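Local coordinates for protein endonuclease and methylase LlaGI (Lactococcus lactis, PDB 5FFJ) that recognises a specific DNA sequence as a Type ISP restriction-modification enzyme, probably joining helicase-like ATPase, adenine methyltransferase and, in the full-length enzyme, nuclease activities, at residues 897-901 and 921-925. Residues are numbered along the deposited sequence; the frame is centred on the assembly and turned at random.
With nucleotides of chain B; nucleotides of chain C.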
ATOM      1  N   TYR A 897     -13.644  -4.832 -16.078  1.00 52.45           N
ATOM      2  CA  TYR A 897     -13.883  -5.527 -14.817  1.00 47.58           C
ATOM      3  C   TYR A 897     -13.168  -4.828 -13.660  1.00 56.30           C
ATOM      4  O   TYR A 897     -13.025  -5.389 -12.573  1.00 52.23           O
ATOM      5  CB  TYR A 897     -13.436  -6.986 -14.918  1.00 53.10           C
ATOM      6  CG  TYR A 897     -14.285  -7.797 -15.865  1.00 68.93           C
ATOM      7  CD1 TYR A 897     -14.013  -7.821 -17.226  1.00 62.92           C
ATOM      8  CD2 TYR A 897     -15.367  -8.532 -15.400  1.00 57.66           C
ATOM      9  CE1 TYR A 897     -14.791  -8.558 -18.095  1.00 60.38           C
ATOM     10  CE2 TYR A 897     -16.148  -9.271 -16.260  1.00 54.63           C
ATOM     11  CZ  TYR A 897     -15.856  -9.280 -17.607  1.00 52.96           C
ATOM     12  OH  TYR A 897     -16.633 -10.016 -18.469  1.00 64.96           O
ATOM     13  N   ASP A 898     -12.720  -3.599 -13.900  1.00 59.10           N
ATOM     14  CA  ASP A 898     -12.175  -2.766 -12.834  1.00 62.95           C
ATOM     15  C   ASP A 898     -13.292  -2.460 -11.845  1.00 64.54           C
ATOM     16  O   ASP A 898     -14.438  -2.250 -12.244  1.00 61.73           O
ATOM     17  CB  ASP A 898     -11.576  -1.474 -13.400  1.00 65.75           C
ATOM     18  CG  ASP A 898     -10.793  -0.678 -12.366  1.00 63.55           C
ATOM     19  OD1 ASP A 898     -11.221  -0.606 -11.195  1.00 57.63           O
ATOM     20  OD2 ASP A 898      -9.741  -0.113 -12.734  1.00 69.62           O
ATOM     21  N   SER A 899     -12.950  -2.436 -10.560  1.00 64.95           N
ATOM     22  CA  SER A 899     -13.929  -2.238  -9.494  1.00 55.92           C
ATOM     23  C   SER A 899     -14.811  -1.013  -9.715  1.00 52.95           C
ATOM     24  O   SER A 899     -15.995  -1.028  -9.381  1.00 57.44           O
ATOM     25  CB  SER A 899     -13.218  -2.113  -8.145  1.00 51.82           C
ATOM     26  OG  SER A 899     -12.529  -3.307  -7.817  1.00 62.56           O
ATOM     27  N   TYR A 900     -14.239   0.045 -10.278  1.00 61.22           N
ATOM     28  CA  TYR A 900     -14.987   1.280 -10.475  1.00 55.09           C
ATOM     29  C   TYR A 900     -15.984   1.120 -11.618  1.00 49.86           C
ATOM     30  O   TYR A 900     -17.014   1.790 -11.649  1.00 52.90           O
ATOM     31  CB  TYR A 900     -14.033   2.455 -10.735  1.00 65.33           C
ATOM     32  CG  TYR A 900     -13.725   2.733 -12.191  1.00 58.08           C
ATOM     33  CD1 TYR A 900     -14.536   3.576 -12.942  1.00 54.10           C
ATOM     34  CD2 TYR A 900     -12.611   2.177 -12.807  1.00 58.63           C
ATOM     35  CE1 TYR A 900     -14.257   3.842 -14.266  1.00 59.04           C
ATOM     36  CE2 TYR A 900     -12.323   2.439 -14.134  1.00 57.01           C
ATOM     37  CZ  TYR A 900     -13.150   3.274 -14.858  1.00 57.02           C
ATOM     38  OH  TYR A 900     -12.875   3.544 -16.178  1.00 54.71           O
ATOM     39  N   VAL A 901     -15.681   0.223 -12.551  1.00 47.98           N
ATOM     40  CA  VAL A 901     -16.595  -0.071 -13.651  1.00 64.11           C
ATOM     41  C   VAL A 901     -17.677  -1.035 -13.174  1.00 59.39           C
ATOM     42  O   VAL A 901     -18.815  -0.988 -13.640  1.00 58.22           O
ATOM     43  CB  VAL A 901     -15.860  -0.675 -14.861  1.00 66.72           C
ATOM     44  CG1 VAL A 901     -16.803  -0.791 -16.051  1.00 56.53           C
ATOM     45  CG2 VAL A 901     -14.659   0.178 -15.230  1.00 61.15           C
ATOM     46  N   SER A 921     -14.505   8.964  -9.662  1.00 66.68           N
ATOM     47  CA  SER A 921     -14.001   7.689 -10.154  1.00 65.74           C
ATOM     48  C   SER A 921     -12.764   7.845 -11.022  1.00 61.14           C
ATOM     49  O   SER A 921     -12.346   8.958 -11.342  1.00 58.64           O
ATOM     50  CB  SER A 921     -15.091   6.975 -10.955  1.00 50.22           C
ATOM     51  OG  SER A 921     -15.558   7.801 -12.010  1.00 68.05           O
ATOM     52  N   ASN A 922     -12.181   6.710 -11.392  1.00 60.82           N
ATOM     53  CA  ASN A 922     -11.160   6.681 -12.424  1.00 59.94           C
ATOM     54  C   ASN A 922     -11.777   7.199 -13.719  1.00 54.82           C
ATOM     55  O   ASN A 922     -12.796   6.680 -14.174  1.00 63.53           O
ATOM     56  CB  ASN A 922     -10.612   5.263 -12.601  1.00 54.63           C
ATOM     57  CG  ASN A 922      -9.392   5.212 -13.502  1.00 59.52           C
ATOM     58  OD1 ASN A 922      -9.150   6.117 -14.302  1.00 71.65           O
ATOM     59  ND2 ASN A 922      -8.616   4.142 -13.377  1.00 63.08           N
ATOM     60  N   GLY A 923     -11.168   8.226 -14.302  1.00 56.90           N
ATOM     61  CA  GLY A 923     -11.721   8.878 -15.476  1.00 57.72           C
ATOM     62  C   GLY A 923     -11.214   8.309 -16.787  1.00 51.72           C
ATOM     63  O   GLY A 923     -11.380   8.925 -17.840  1.00 54.25           O
ATOM     64  N   SER A 924     -10.596   7.133 -16.728  1.00 48.60           N
ATOM     65  CA  SER A 924     -10.025   6.500 -17.915  1.00 64.05           C
ATOM     66  C   SER A 924     -11.065   6.301 -19.012  1.00 67.90           C
ATOM     67  O   SER A 924     -10.791   6.543 -20.188  1.00 57.63           O
ATOM     68  CB  SER A 924      -9.402   5.149 -17.554  1.00 53.39           C
ATOM     69  OG  SER A 924     -10.385   4.242 -17.086  1.00 69.19           O
ATOM     70  N   TYR A 925     -12.260   5.877 -18.617  1.00 62.33           N
ATOM     71  CA  TYR A 925     -13.297   5.492 -19.568  1.00 62.12           C
ATOM     72  C   TYR A 925     -13.711   6.623 -20.508  1.00 58.63           C
ATOM     73  O   TYR A 925     -14.332   6.367 -21.540  1.00 60.65           O
ATOM     74  CB  TYR A 925     -14.529   4.984 -18.822  1.00 62.29           C
ATOM     75  CG  TYR A 925     -15.240   6.059 -18.042  1.00 57.46           C
ATOM     76  CD1 TYR A 925     -16.216   6.843 -18.642  1.00 58.20           C
ATOM     77  CD2 TYR A 925     -14.935   6.292 -16.710  1.00 62.65           C
ATOM     78  CE1 TYR A 925     -16.864   7.828 -17.939  1.00 59.18           C
ATOM     79  CE2 TYR A 925     -15.581   7.275 -15.999  1.00 61.30           C
ATOM     80  CZ  TYR A 925     -16.543   8.040 -16.618  1.00 62.77           C
ATOM     81  OH  TYR A 925     -17.188   9.019 -15.911  1.00 73.44           O
TER
ATOM     82  P    DC B  10      -6.515   2.878 -15.957  1.00 49.33           P
ATOM     83  OP1  DC B  10      -7.949   3.097 -15.654  1.00 54.61           O
ATOM     84  OP2  DC B  10      -5.762   3.942 -16.663  1.00 52.12           O
ATOM     85  O5'  DC B  10      -5.726   2.513 -14.614  1.00 27.78           O
ATOM     86  C5'  DC B  10      -6.227   1.493 -13.759  1.00 44.74           C
ATOM     87  C4'  DC B  10      -5.120   0.551 -13.313  1.00 45.51           C
ATOM     88  O4'  DC B  10      -4.234   0.263 -14.435  1.00 51.21           O
ATOM     89  C3'  DC B  10      -4.225   1.096 -12.193  1.00 46.07           C
ATOM     90  O3'  DC B  10      -4.114   0.149 -11.129  1.00 49.13           O
ATOM     91  C2'  DC B  10      -2.889   1.353 -12.883  1.00 41.76           C
ATOM     92  C1'  DC B  10      -2.894   0.327 -14.001  1.00 53.63           C
ATOM     93  N1   DC B  10      -2.017   0.695 -15.162  1.00 46.61           N
ATOM     94  C2   DC B  10      -0.825  -0.007 -15.405  1.00 43.70           C
ATOM     95  O2   DC B  10      -0.503  -0.940 -14.658  1.00 49.72           O
ATOM     96  N3   DC B  10      -0.055   0.360 -16.462  1.00 43.01           N
ATOM     97  C4   DC B  10      -0.435   1.373 -17.246  1.00 39.17           C
ATOM     98  N4   DC B  10       0.351   1.704 -18.276  1.00 47.72           N
ATOM     99  C5   DC B  10      -1.638   2.093 -17.008  1.00 37.92           C
ATOM    100  C6   DC B  10      -2.387   1.726 -15.968  1.00 42.45           C
TER
ATOM    101  P    DG C  20     -14.405 -11.944 -20.129  1.00 61.57           P
ATOM    102  OP1  DG C  20     -15.584 -11.084 -20.377  1.00 65.02           O
ATOM    103  OP2  DG C  20     -14.514 -13.098 -19.208  1.00 77.93           O
ATOM    104  O5'  DG C  20     -13.886 -12.458 -21.550  1.00 48.35           O
ATOM    105  C5'  DG C  20     -13.795 -11.539 -22.632  1.00 47.15           C
ATOM    106  C4'  DG C  20     -13.077 -12.153 -23.820  1.00 51.58           C
ATOM    107  O4'  DG C  20     -11.715 -12.512 -23.440  1.00 67.46           O
ATOM    108  C3'  DG C  20     -13.711 -13.439 -24.370  1.00 47.47           C
ATOM    109  O3'  DG C  20     -13.797 -13.375 -25.787  1.00 60.27           O
ATOM    110  C2'  DG C  20     -12.755 -14.527 -23.895  1.00 45.97           C
ATOM    111  C1'  DG C  20     -11.430 -13.798 -23.942  1.00 56.80           C
ATOM    112  N9   DG C  20     -10.357 -14.409 -23.155  1.00 53.00           N
ATOM    113  C8   DG C  20     -10.440 -14.947 -21.893  1.00 50.87           C
ATOM    114  N7   DG C  20      -9.303 -15.425 -21.456  1.00 42.22           N
ATOM    115  C5   DG C  20      -8.412 -15.186 -22.497  1.00 47.04           C
ATOM    116  C6   DG C  20      -7.030 -15.482 -22.609  1.00 37.05           C
ATOM    117  O6   DG C  20      -6.291 -16.032 -21.778  1.00 46.95           O
ATOM    118  N1   DG C  20      -6.511 -15.070 -23.835  1.00 38.62           N
ATOM    119  C2   DG C  20      -7.240 -14.450 -24.826  1.00 52.83           C
ATOM    120  N2   DG C  20      -6.576 -14.122 -25.943  1.00 49.35           N
ATOM    121  N3   DG C  20      -8.530 -14.171 -24.733  1.00 44.98           N
ATOM    122  C4   DG C  20      -9.048 -14.564 -23.547  1.00 49.18           C
ATOM    123  P    DG C  19      -9.047 -12.286 -15.681  1.00 64.36           P
ATOM    124  OP1  DG C  19      -9.393 -11.691 -14.375  1.00 44.39           O
ATOM    125  OP2  DG C  19      -8.706 -13.724 -15.763  1.00 37.78           O
ATOM    126  O5'  DG C  19     -10.244 -11.981 -16.692  1.00 38.75           O
ATOM    127  C5'  DG C  19     -10.679 -10.636 -16.885  1.00 50.33           C
ATOM    128  C4'  DG C  19     -11.251 -10.436 -18.279  1.00 48.40           C
ATOM    129  O4'  DG C  19     -10.166 -10.387 -19.241  1.00 45.87           O
ATOM    130  C3'  DG C  19     -12.180 -11.541 -18.761  1.00 55.52           C
ATOM    131  O3'  DG C  19     -13.213 -11.003 -19.602  1.00 46.81           O
ATOM    132  C2'  DG C  19     -11.233 -12.476 -19.508  1.00 51.96           C
ATOM    133  C1'  DG C  19     -10.210 -11.511 -20.103  1.00 55.42           C
ATOM    134  N9   DG C  19      -8.849 -12.045 -20.224  1.00 46.97           N
ATOM    135  C8   DG C  19      -8.141 -12.756 -19.282  1.00 49.90           C
ATOM    136  N7   DG C  19      -6.935 -13.077 -19.672  1.00 49.66           N
ATOM    137  C5   DG C  19      -6.832 -12.535 -20.946  1.00 42.92           C
ATOM    138  C6   DG C  19      -5.752 -12.557 -21.865  1.00 41.43           C
ATOM    139  O6   DG C  19      -4.636 -13.082 -21.729  1.00 47.51           O
ATOM    140  N1   DG C  19      -6.067 -11.886 -23.047  1.00 43.47           N
ATOM    141  C2   DG C  19      -7.268 -11.269 -23.303  1.00 44.31           C
ATOM    142  N2   DG C  19      -7.386 -10.670 -24.497  1.00 46.36           N
ATOM    143  N3   DG C  19      -8.284 -11.239 -22.451  1.00 53.19           N
ATOM    144  C4   DG C  19      -7.997 -11.889 -21.297  1.00 46.75           C
TER
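Y900 lays its ring across the strand end at N922, whose CB sits over one face in a CH-pi contact, 3.7 Å from the centroid and 16° off the ring normal. V901 CG2 covers the opposite face, so the ring is clasped between its own helix and the strand. At the far end of the ring, Y900 OH donates a weak hydrogen bond to S924 OG (2.7 Å) and lies at the edge of the Y925 ring, near its plane.

The same S924 OG gives a weak hydrogen bond to OP1 of DC10 of chain B (3.0 Å), and N922 ND2 reaches that oxygen too, at 2.6 Å in a weak, bent bond. Two side chains thus converge on one phosphate oxygen, with Y900 behind them as second shell. With CG swung away from the backbone N (chi1 -171°), the small chi2 of N922 (-21°) turns OD1 back to S924 N (3.0 Å) in an Asx turn and leaves ND2 toward the phosphate.

Further out, D898 N-caps helix 899-910 through OD1 and Y900 N (3.2 Å). S858 N also donates to OD1, tying the helix start to the loop just after an NPPY sequence ending at Y857, which touches Y900; this is consistent with the catalytic motif of adenine methyltransferases. The contact sits at the C-terminal end of strand 915-922, in a sheet whose 3-2-1-4-5-7-6 order, with 977-984 antiparallel between 915-922 and 944-951, is that of a class I (Rossmann-like) methyltransferase.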